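Local coordinates for protein KLLA0F20702p (Kluyveromyces lactis, PDB 5Y5A) that probably serves as the Est1 subunit of telomerase, helping to recruit the enzyme to telomeres through its partner Cdc13, at residues A[251-263]-A[360-374]. Numbering follows the deposited sequence.
Sequences FGNAAYQFVRSSL and MIFQDLILLIGSFHM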
ATOM      1  N   PHE A 251       2.700   9.504 -10.116  1.00 40.76           N
ATOM      2  CA  PHE A 251       3.699   9.607  -9.064  1.00 46.52           C
ATOM      3  C   PHE A 251       3.085   9.661  -7.673  1.00 41.19           C
ATOM      4  O   PHE A 251       3.730   9.280  -6.709  1.00 42.50           O
ATOM      5  CB  PHE A 251       4.597  10.821  -9.310  1.00 41.01           C
ATOM      6  CG  PHE A 251       5.434  10.695 -10.545  1.00 41.96           C
ATOM      7  CD1 PHE A 251       6.318   9.629 -10.688  1.00 42.90           C
ATOM      8  CD2 PHE A 251       5.333  11.623 -11.571  1.00 42.28           C
ATOM      9  CE1 PHE A 251       7.088   9.493 -11.827  1.00 48.25           C
ATOM     10  CE2 PHE A 251       6.106  11.497 -12.717  1.00 50.04           C
ATOM     11  CZ  PHE A 251       6.984  10.425 -12.844  1.00 51.02           C
ATOM     12  N   GLY A 252       1.843  10.119  -7.562  1.00 42.01           N
ATOM     13  CA  GLY A 252       1.166  10.067  -6.276  1.00 38.90           C
ATOM     14  C   GLY A 252       0.833   8.633  -5.896  1.00 36.44           C
ATOM     15  O   GLY A 252       1.028   8.230  -4.754  1.00 41.19           O
ATOM     16  N   ASN A 253       0.321   7.863  -6.858  1.00 40.48           N
ATOM     17  CA  ASN A 253       0.128   6.427  -6.673  1.00 39.63           C
ATOM     18  C   ASN A 253       1.463   5.757  -6.320  1.00 40.86           C
ATOM     19  O   ASN A 253       1.510   4.848  -5.492  1.00 43.48           O
ATOM     20  CB  ASN A 253      -0.461   5.775  -7.937  1.00 40.18           C
ATOM     21  CG  ASN A 253      -1.880   6.263  -8.272  1.00 50.14           C
ATOM     22  OD1 ASN A 253      -2.463   7.097  -7.573  1.00 47.03           O
ATOM     23  ND2 ASN A 253      -2.428   5.746  -9.369  1.00 51.67           N
ATOM     24  N   ALA A 254       2.547   6.216  -6.943  1.00 36.38           N
ATOM     25  CA  ALA A 254       3.869   5.627  -6.709  1.00 42.06           C
ATOM     26  C   ALA A 254       4.341   5.895  -5.285  1.00 43.63           C
ATOM     27  O   ALA A 254       4.758   4.977  -4.562  1.00 41.40           O
ATOM     28  CB  ALA A 254       4.896   6.164  -7.734  1.00 34.61           C
ATOM     29  N   ALA A 255       4.264   7.161  -4.882  1.00 49.52           N
ATOM     30  CA  ALA A 255       4.615   7.573  -3.526  1.00 42.70           C
ATOM     31  C   ALA A 255       3.828   6.782  -2.493  1.00 37.99           C
ATOM     32  O   ALA A 255       4.381   6.313  -1.501  1.00 39.42           O
ATOM     33  CB  ALA A 255       4.364   9.075  -3.342  1.00 37.30           C
ATOM     34  N   TYR A 256       2.526   6.647  -2.727  1.00 39.34           N
ATOM     35  CA  TYR A 256       1.665   5.911  -1.811  1.00 39.83           C
ATOM     36  C   TYR A 256       2.107   4.451  -1.687  1.00 34.78           C
ATOM     37  O   TYR A 256       2.242   3.925  -0.584  1.00 37.05           O
ATOM     38  CB  TYR A 256       0.202   5.994  -2.267  1.00 38.50           C
ATOM     39  CG  TYR A 256      -0.701   5.038  -1.527  1.00 42.14           C
ATOM     40  CD1 TYR A 256      -0.976   5.211  -0.173  1.00 40.52           C
ATOM     41  CD2 TYR A 256      -1.269   3.952  -2.179  1.00 47.54           C
ATOM     42  CE1 TYR A 256      -1.796   4.326   0.507  1.00 43.19           C
ATOM     43  CE2 TYR A 256      -2.090   3.067  -1.510  1.00 42.56           C
ATOM     44  CZ  TYR A 256      -2.350   3.254  -0.174  1.00 47.81           C
ATOM     45  OH  TYR A 256      -3.170   2.359   0.472  1.00 54.12           O
ATOM     46  N   GLN A 257       2.350   3.807  -2.823  1.00 37.82           N
ATOM     47  CA  GLN A 257       2.811   2.423  -2.829  1.00 37.23           C
ATOM     48  C   GLN A 257       4.186   2.300  -2.174  1.00 39.52           C
ATOM     49  O   GLN A 257       4.460   1.329  -1.461  1.00 37.47           O
ATOM     50  CB  GLN A 257       2.845   1.887  -4.259  1.00 33.01           C
ATOM     51  CG  GLN A 257       1.459   1.747  -4.888  1.00 41.38           C
ATOM     52  CD  GLN A 257       0.665   0.577  -4.320  1.00 47.11           C
ATOM     53  OE1 GLN A 257       1.228  -0.460  -3.954  1.00 47.80           O
ATOM     54  NE2 GLN A 257      -0.645   0.738  -4.247  1.00 49.47           N
ATOM     55  N   PHE A 258       5.049   3.284  -2.410  1.00 36.60           N
ATOM     56  CA  PHE A 258       6.358   3.295  -1.755  1.00 40.84           C
ATOM     57  C   PHE A 258       6.216   3.401  -0.236  1.00 40.01           C
ATOM     58  O   PHE A 258       6.972   2.781   0.510  1.00 39.28           O
ATOM     59  CB  PHE A 258       7.233   4.444  -2.281  1.00 43.65           C
ATOM     60  CG  PHE A 258       7.633   4.294  -3.732  1.00 47.17           C
ATOM     61  CD1 PHE A 258       7.626   3.047  -4.346  1.00 39.10           C
ATOM     62  CD2 PHE A 258       8.010   5.402  -4.483  1.00 49.90           C
ATOM     63  CE1 PHE A 258       7.998   2.902  -5.687  1.00 45.09           C
ATOM     64  CE2 PHE A 258       8.380   5.267  -5.820  1.00 47.48           C
ATOM     65  CZ  PHE A 258       8.370   4.015  -6.422  1.00 46.35           C
ATOM     66  N   VAL A 259       5.249   4.193   0.219  1.00 39.52           N
ATOM     67  CA  VAL A 259       5.018   4.357   1.650  1.00 31.90           C
ATOM     68  C   VAL A 259       4.480   3.060   2.240  1.00 35.60           C
ATOM     69  O   VAL A 259       4.925   2.627   3.293  1.00 41.14           O
ATOM     70  CB  VAL A 259       4.037   5.510   1.936  1.00 36.44           C
ATOM     71  CG1 VAL A 259       3.549   5.452   3.376  1.00 36.17           C
ATOM     72  CG2 VAL A 259       4.713   6.848   1.654  1.00 34.66           C
ATOM     73  N   ARG A 260       3.535   2.428   1.543  1.00 40.26           N
ATOM     74  CA  ARG A 260       3.008   1.138   1.990  1.00 40.46           C
ATOM     75  C   ARG A 260       4.118   0.077   2.083  1.00 43.09           C
ATOM     76  O   ARG A 260       4.052  -0.834   2.907  1.00 40.40           O
ATOM     77  CB  ARG A 260       1.903   0.645   1.050  1.00 37.12           C
ATOM     78  CG  ARG A 260       0.620   1.496   1.030  1.00 38.00           C
ATOM     79  CD  ARG A 260      -0.099   1.495   2.382  1.00 35.59           C
ATOM     80  NE  ARG A 260      -0.321   0.149   2.901  1.00 39.97           N
ATOM     81  CZ  ARG A 260      -1.407  -0.583   2.660  1.00 44.72           C
ATOM     82  NH1 ARG A 260      -2.382  -0.103   1.896  1.00 37.79           N
ATOM     83  NH2 ARG A 260      -1.521  -1.800   3.189  1.00 40.26           N
ATOM     84  N   SER A 261       5.130   0.203   1.231  1.00 39.94           N
ATOM     85  CA  SER A 261       6.168  -0.812   1.135  1.00 46.91           C
ATOM     86  C   SER A 261       7.176  -0.636   2.258  1.00 45.79           C
ATOM     87  O   SER A 261       7.885  -1.568   2.614  1.00 42.47           O
ATOM     88  CB  SER A 261       6.875  -0.745  -0.221  1.00 44.48           C
ATOM     89  OG  SER A 261       7.896   0.236  -0.198  1.00 41.27           O
ATOM     90  N   SER A 262       7.230   0.576   2.802  1.00 41.14           N
ATOM     91  CA  SER A 262       8.176   0.907   3.855  1.00 42.94           C
ATOM     92  C   SER A 262       7.599   0.650   5.228  1.00 36.05           C
ATOM     93  O   SER A 262       8.338   0.546   6.189  1.00 39.56           O
ATOM     94  CB  SER A 262       8.594   2.376   3.772  1.00 41.18           C
ATOM     95  OG  SER A 262       9.069   2.705   2.487  1.00 42.45           O
ATOM     96  N   LEU A 263       6.273   0.577   5.315  1.00 41.32           N
ATOM     97  CA  LEU A 263       5.580   0.542   6.604  1.00 37.31           C
ATOM     98  C   LEU A 263       4.740  -0.723   6.826  1.00 38.91           C
ATOM     99  O   LEU A 263       4.000  -0.815   7.807  1.00 38.85           O
ATOM    100  CB  LEU A 263       4.678   1.769   6.737  1.00 42.96           C
ATOM    101  CG  LEU A 263       5.347   3.140   6.649  1.00 40.82           C
ATOM    102  CD1 LEU A 263       4.283   4.210   6.714  1.00 34.82           C
ATOM    103  CD2 LEU A 263       6.323   3.296   7.792  1.00 39.40           C
ATOM    104  N   MET A 360      -9.318   9.025  -4.575  1.00 42.37           N
ATOM    105  CA  MET A 360      -7.979   9.608  -4.542  1.00 43.36           C
ATOM    106  C   MET A 360      -7.777  10.385  -3.237  1.00 42.51           C
ATOM    107  O   MET A 360      -6.659  10.475  -2.708  1.00 43.36           O
ATOM    108  CB  MET A 360      -7.752  10.518  -5.767  1.00 40.06           C
ATOM    109  CG  MET A 360      -6.353  11.148  -5.824  1.00 36.74           C
ATOM    110  SD  MET A 360      -5.006   9.916  -5.887  1.00 49.38           S
ATOM    111  CE  MET A 360      -5.326   9.238  -7.509  1.00 38.82           C
ATOM    112  N   ILE A 361      -8.858  10.942  -2.705  1.00 36.89           N
ATOM    113  CA  ILE A 361      -8.758  11.687  -1.451  1.00 31.85           C
ATOM    114  C   ILE A 361      -8.466  10.718  -0.320  1.00 36.80           C
ATOM    115  O   ILE A 361      -7.682  11.000   0.589  1.00 41.07           O
ATOM    116  CB  ILE A 361     -10.047  12.487  -1.166  1.00 34.35           C
ATOM    117  CG1 ILE A 361     -10.148  13.664  -2.148  1.00 37.45           C
ATOM    118  CG2 ILE A 361     -10.065  12.974   0.272  1.00 37.39           C
ATOM    119  CD1 ILE A 361     -11.504  14.335  -2.194  1.00 36.99           C
ATOM    120  N   PHE A 362      -9.090   9.554  -0.411  1.00 39.56           N
ATOM    121  CA  PHE A 362      -8.869   8.474   0.526  1.00 33.23           C
ATOM    122  C   PHE A 362      -7.396   8.066   0.499  1.00 37.99           C
ATOM    123  O   PHE A 362      -6.752   7.931   1.543  1.00 39.93           O
ATOM    124  CB  PHE A 362      -9.788   7.306   0.155  1.00 37.69           C
ATOM    125  CG  PHE A 362      -9.780   6.168   1.136  1.00 46.85           C
ATOM    126  CD1 PHE A 362     -10.615   6.180   2.237  1.00 54.36           C
ATOM    127  CD2 PHE A 362      -8.974   5.062   0.930  1.00 54.78           C
ATOM    128  CE1 PHE A 362     -10.627   5.122   3.139  1.00 57.47           C
ATOM    129  CE2 PHE A 362      -8.989   3.999   1.825  1.00 60.74           C
ATOM    130  CZ  PHE A 362      -9.814   4.035   2.928  1.00 58.67           C
ATOM    131  N   GLN A 363      -6.860   7.873  -0.701  1.00 43.59           N
ATOM    132  CA  GLN A 363      -5.456   7.493  -0.842  1.00 41.62           C
ATOM    133  C   GLN A 363      -4.542   8.557  -0.245  1.00 36.97           C
ATOM    134  O   GLN A 363      -3.579   8.237   0.445  1.00 35.64           O
ATOM    135  CB  GLN A 363      -5.094   7.258  -2.311  1.00 39.20           C
ATOM    136  CG  GLN A 363      -3.712   6.630  -2.478  1.00 47.85           C
ATOM    137  CD  GLN A 363      -3.434   6.192  -3.899  1.00 51.47           C
ATOM    138  OE1 GLN A 363      -3.722   5.052  -4.277  1.00 51.24           O
ATOM    139  NE2 GLN A 363      -2.872   7.097  -4.698  1.00 42.58           N
ATOM    140  N   ASP A 364      -4.871   9.823  -0.496  1.00 34.69           N
ATOM    141  CA  ASP A 364      -4.103  10.944   0.029  1.00 41.36           C
ATOM    142  C   ASP A 364      -4.018  10.915   1.556  1.00 44.70           C
ATOM    143  O   ASP A 364      -2.971  11.205   2.127  1.00 39.82           O
ATOM    144  CB  ASP A 364      -4.719  12.274  -0.424  1.00 33.08           C
ATOM    145  CG  ASP A 364      -4.331  12.654  -1.847  1.00 45.42           C
ATOM    146  OD1 ASP A 364      -3.727  11.823  -2.564  1.00 37.45           O
ATOM    147  OD2 ASP A 364      -4.650  13.798  -2.248  1.00 43.50           O
ATOM    148  N   LEU A 365      -5.133  10.571   2.200  1.00 49.46           N
ATOM    149  CA  LEU A 365      -5.193  10.465   3.656  1.00 43.94           C
ATOM    150  C   LEU A 365      -4.214   9.422   4.183  1.00 37.91           C
ATOM    151  O   LEU A 365      -3.417   9.702   5.076  1.00 35.10           O
ATOM    152  CB  LEU A 365      -6.620  10.126   4.105  1.00 44.26           C
ATOM    153  CG  LEU A 365      -6.776   9.762   5.582  1.00 43.45           C
ATOM    154  CD1 LEU A 365      -6.612  10.983   6.476  1.00 38.81           C
ATOM    155  CD2 LEU A 365      -8.118   9.074   5.842  1.00 49.97           C
ATOM    156  N   ILE A 366      -4.253   8.224   3.614  1.00 40.81           N
ATOM    157  CA  ILE A 366      -3.355   7.157   4.054  1.00 41.63           C
ATOM    158  C   ILE A 366      -1.883   7.458   3.751  1.00 38.87           C
ATOM    159  O   ILE A 366      -1.010   7.221   4.594  1.00 38.28           O
ATOM    160  CB  ILE A 366      -3.735   5.826   3.412  1.00 43.88           C
ATOM    161  CG1 ILE A 366      -5.194   5.497   3.742  1.00 46.10           C
ATOM    162  CG2 ILE A 366      -2.814   4.715   3.903  1.00 37.28           C
ATOM    163  CD1 ILE A 366      -5.821   4.567   2.737  1.00 43.54           C
ATOM    164  N   LEU A 367      -1.609   7.976   2.555  1.00 35.65           N
ATOM    165  CA  LEU A 367      -0.261   8.425   2.210  1.00 36.12           C
ATOM    166  C   LEU A 367       0.272   9.396   3.272  1.00 38.87           C
ATOM    167  O   LEU A 367       1.387   9.247   3.767  1.00 38.51           O
ATOM    168  CB  LEU A 367      -0.256   9.095   0.839  1.00 29.15           C
ATOM    169  CG  LEU A 367       0.976   9.909   0.446  1.00 35.86           C
ATOM    170  CD1 LEU A 367       2.193   9.003   0.223  1.00 40.21           C
ATOM    171  CD2 LEU A 367       0.692  10.728  -0.804  1.00 39.38           C
ATOM    172  N   LEU A 368      -0.555  10.377   3.622  1.00 37.79           N
ATOM    173  CA  LEU A 368      -0.197  11.416   4.579  1.00 38.50           C
ATOM    174  C   LEU A 368       0.064  10.861   5.978  1.00 40.69           C
ATOM    175  O   LEU A 368       1.062  11.209   6.618  1.00 39.62           O
ATOM    176  CB  LEU A 368      -1.308  12.470   4.632  1.00 41.67           C
ATOM    177  CG  LEU A 368      -1.035  13.696   5.494  1.00 40.69           C
ATOM    178  CD1 LEU A 368       0.196  14.436   4.972  1.00 36.21           C
ATOM    179  CD2 LEU A 368      -2.267  14.601   5.535  1.00 35.74           C
ATOM    180  N   ILE A 369      -0.835  10.002   6.455  1.00 38.25           N
ATOM    181  CA  ILE A 369      -0.642   9.336   7.749  1.00 36.83           C
ATOM    182  C   ILE A 369       0.667   8.550   7.743  1.00 42.65           C
ATOM    183  O   ILE A 369       1.493   8.681   8.649  1.00 40.20           O
ATOM    184  CB  ILE A 369      -1.822   8.393   8.083  1.00 32.86           C
ATOM    185  CG1 ILE A 369      -2.993   9.204   8.631  1.00 33.73           C
ATOM    186  CG2 ILE A 369      -1.408   7.325   9.116  1.00 34.08           C
ATOM    187  CD1 ILE A 369      -4.301   8.435   8.698  1.00 35.13           C
ATOM    188  N   GLY A 370       0.851   7.737   6.710  1.00 38.42           N
ATOM    189  CA  GLY A 370       2.088   7.002   6.532  1.00 33.55           C
ATOM    190  C   GLY A 370       3.304   7.909   6.472  1.00 33.31           C
ATOM    191  O   GLY A 370       4.343   7.594   7.033  1.00 37.49           O
ATOM    192  N   SER A 371       3.166   9.052   5.809  1.00 33.24           N
ATOM    193  CA  SER A 371       4.279   9.977   5.653  1.00 35.56           C
ATOM    194  C   SER A 371       4.802  10.565   6.959  1.00 35.81           C
ATOM    195  O   SER A 371       5.956  11.004   7.019  1.00 37.83           O
ATOM    196  CB  SER A 371       3.886  11.111   4.713  1.00 36.35           C
ATOM    197  OG  SER A 371       3.890  10.639   3.374  1.00 42.52           O
ATOM    198  N   PHE A 372       3.972  10.593   7.999  1.00 34.58           N
ATOM    199  CA  PHE A 372       4.446  11.073   9.298  1.00 35.66           C
ATOM    200  C   PHE A 372       5.475  10.092   9.849  1.00 34.01           C
ATOM    201  O   PHE A 372       6.441  10.491  10.504  1.00 39.35           O
ATOM    202  CB  PHE A 372       3.290  11.260  10.301  1.00 36.58           C
ATOM    203  CG  PHE A 372       3.753  11.647  11.697  1.00 38.64           C
ATOM    204  CD1 PHE A 372       4.135  12.952  11.981  1.00 35.72           C
ATOM    205  CD2 PHE A 372       3.794  10.709  12.717  1.00 35.79           C
ATOM    206  CE1 PHE A 372       4.562  13.314  13.247  1.00 38.11           C
ATOM    207  CE2 PHE A 372       4.226  11.061  14.000  1.00 43.22           C
ATOM    208  CZ  PHE A 372       4.610  12.363  14.263  1.00 44.32           C
ATOM    209  N   HIS A 373       5.272   8.806   9.581  1.00 37.12           N
ATOM    210  CA  HIS A 373       6.213   7.794  10.050  1.00 40.72           C
ATOM    211  C   HIS A 373       7.397   7.679   9.089  1.00 39.10           C
ATOM    212  O   HIS A 373       8.481   7.309   9.501  1.00 43.80           O
ATOM    213  CB  HIS A 373       5.515   6.445  10.223  1.00 41.29           C
ATOM    214  CG  HIS A 373       4.350   6.495  11.164  1.00 44.76           C
ATOM    215  ND1 HIS A 373       4.480   6.282  12.519  1.00 42.71           N
ATOM    216  CD2 HIS A 373       3.042   6.771  10.946  1.00 39.83           C
ATOM    217  CE1 HIS A 373       3.299   6.408  13.095  1.00 40.91           C
ATOM    218  NE2 HIS A 373       2.408   6.702  12.165  1.00 40.88           N
ATOM    219  N   MET A 374       7.188   7.999   7.814  1.00 35.27           N
ATOM    220  CA  MET A 374       8.322   8.159   6.899  1.00 40.61           C
ATOM    221  C   MET A 374       9.248   9.244   7.462  1.00 39.55           C
ATOM    222  O   MET A 374      10.461   9.059   7.550  1.00 37.73           O
ATOM    223  CB  MET A 374       7.859   8.529   5.485  1.00 30.42           C
ATOM    224  CG  MET A 374       6.972   7.475   4.812  1.00 29.91           C
ATOM    225  SD  MET A 374       7.777   5.860   4.646  1.00 40.77           S
ATOM    226  CE  MET A 374       8.907   6.185   3.290  1.00 37.44           C
TER
HETATM  227  O   HOH W   1      -1.967   3.525  -5.659  1.00 48.74           O
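Val-259 sits as a knob in a hole formed by Leu-367, Gly-370, Ser-371 and Met-374, a compact example of how a missing side chain lets two helices settle together. Its CG1, anti to the backbone N (chi1 166°), lies 3.8 Å from Gly-370 CA, where any beta carbon would collide with it; CG2 meets Leu-367 CD1 at 3.6 Å. One turn on, Leu-263 CD1 rests 3.4 Å from Gly-370 O, while the bent chain of Met-374 brings its sulfur and methyl against Ser-262. Phe-275 of helix 271-279 touches both Val-259 and Met-374, so the pocket round Val-259 is buried within the helical Est1 DNA/RNA binding domain.

Tyr-256 marks the change of character. Gln-363 lays its CG over one ring face in a CH-pi contact, 3.7 Å from the centroid, its amide nearly parallel to the ring at 15°; Arg-260 CG covers the opposite face, and Ile-366 CG2 meets the edge. Arg-260 NH1 also donates to Tyr-256 OH, besides bonding Met-487 O. Replacing the tyrosine by an alanine would remove the ring between Gln-363 and Arg-260, and is likely to open a gap beside Ile-366 and cost Arg-260 NH1 its hydroxyl partner.

The end at Asn-253 and Gln-363 is partly exposed and polar. Gln-363 NE2 donates to Asn-253 OD1 at 2.9 Å, approaching from above the carbonyl plane, the two amides almost perpendicular, and a water donates to Gln-363 OE1. The crossing, at 46°, thus rests largely on side-chain packing from Tyr-256 through Val-259 to Leu-263, with Gly-370 making room for Val-259, while a single direct hydrogen bond fastens the Asn-253 end.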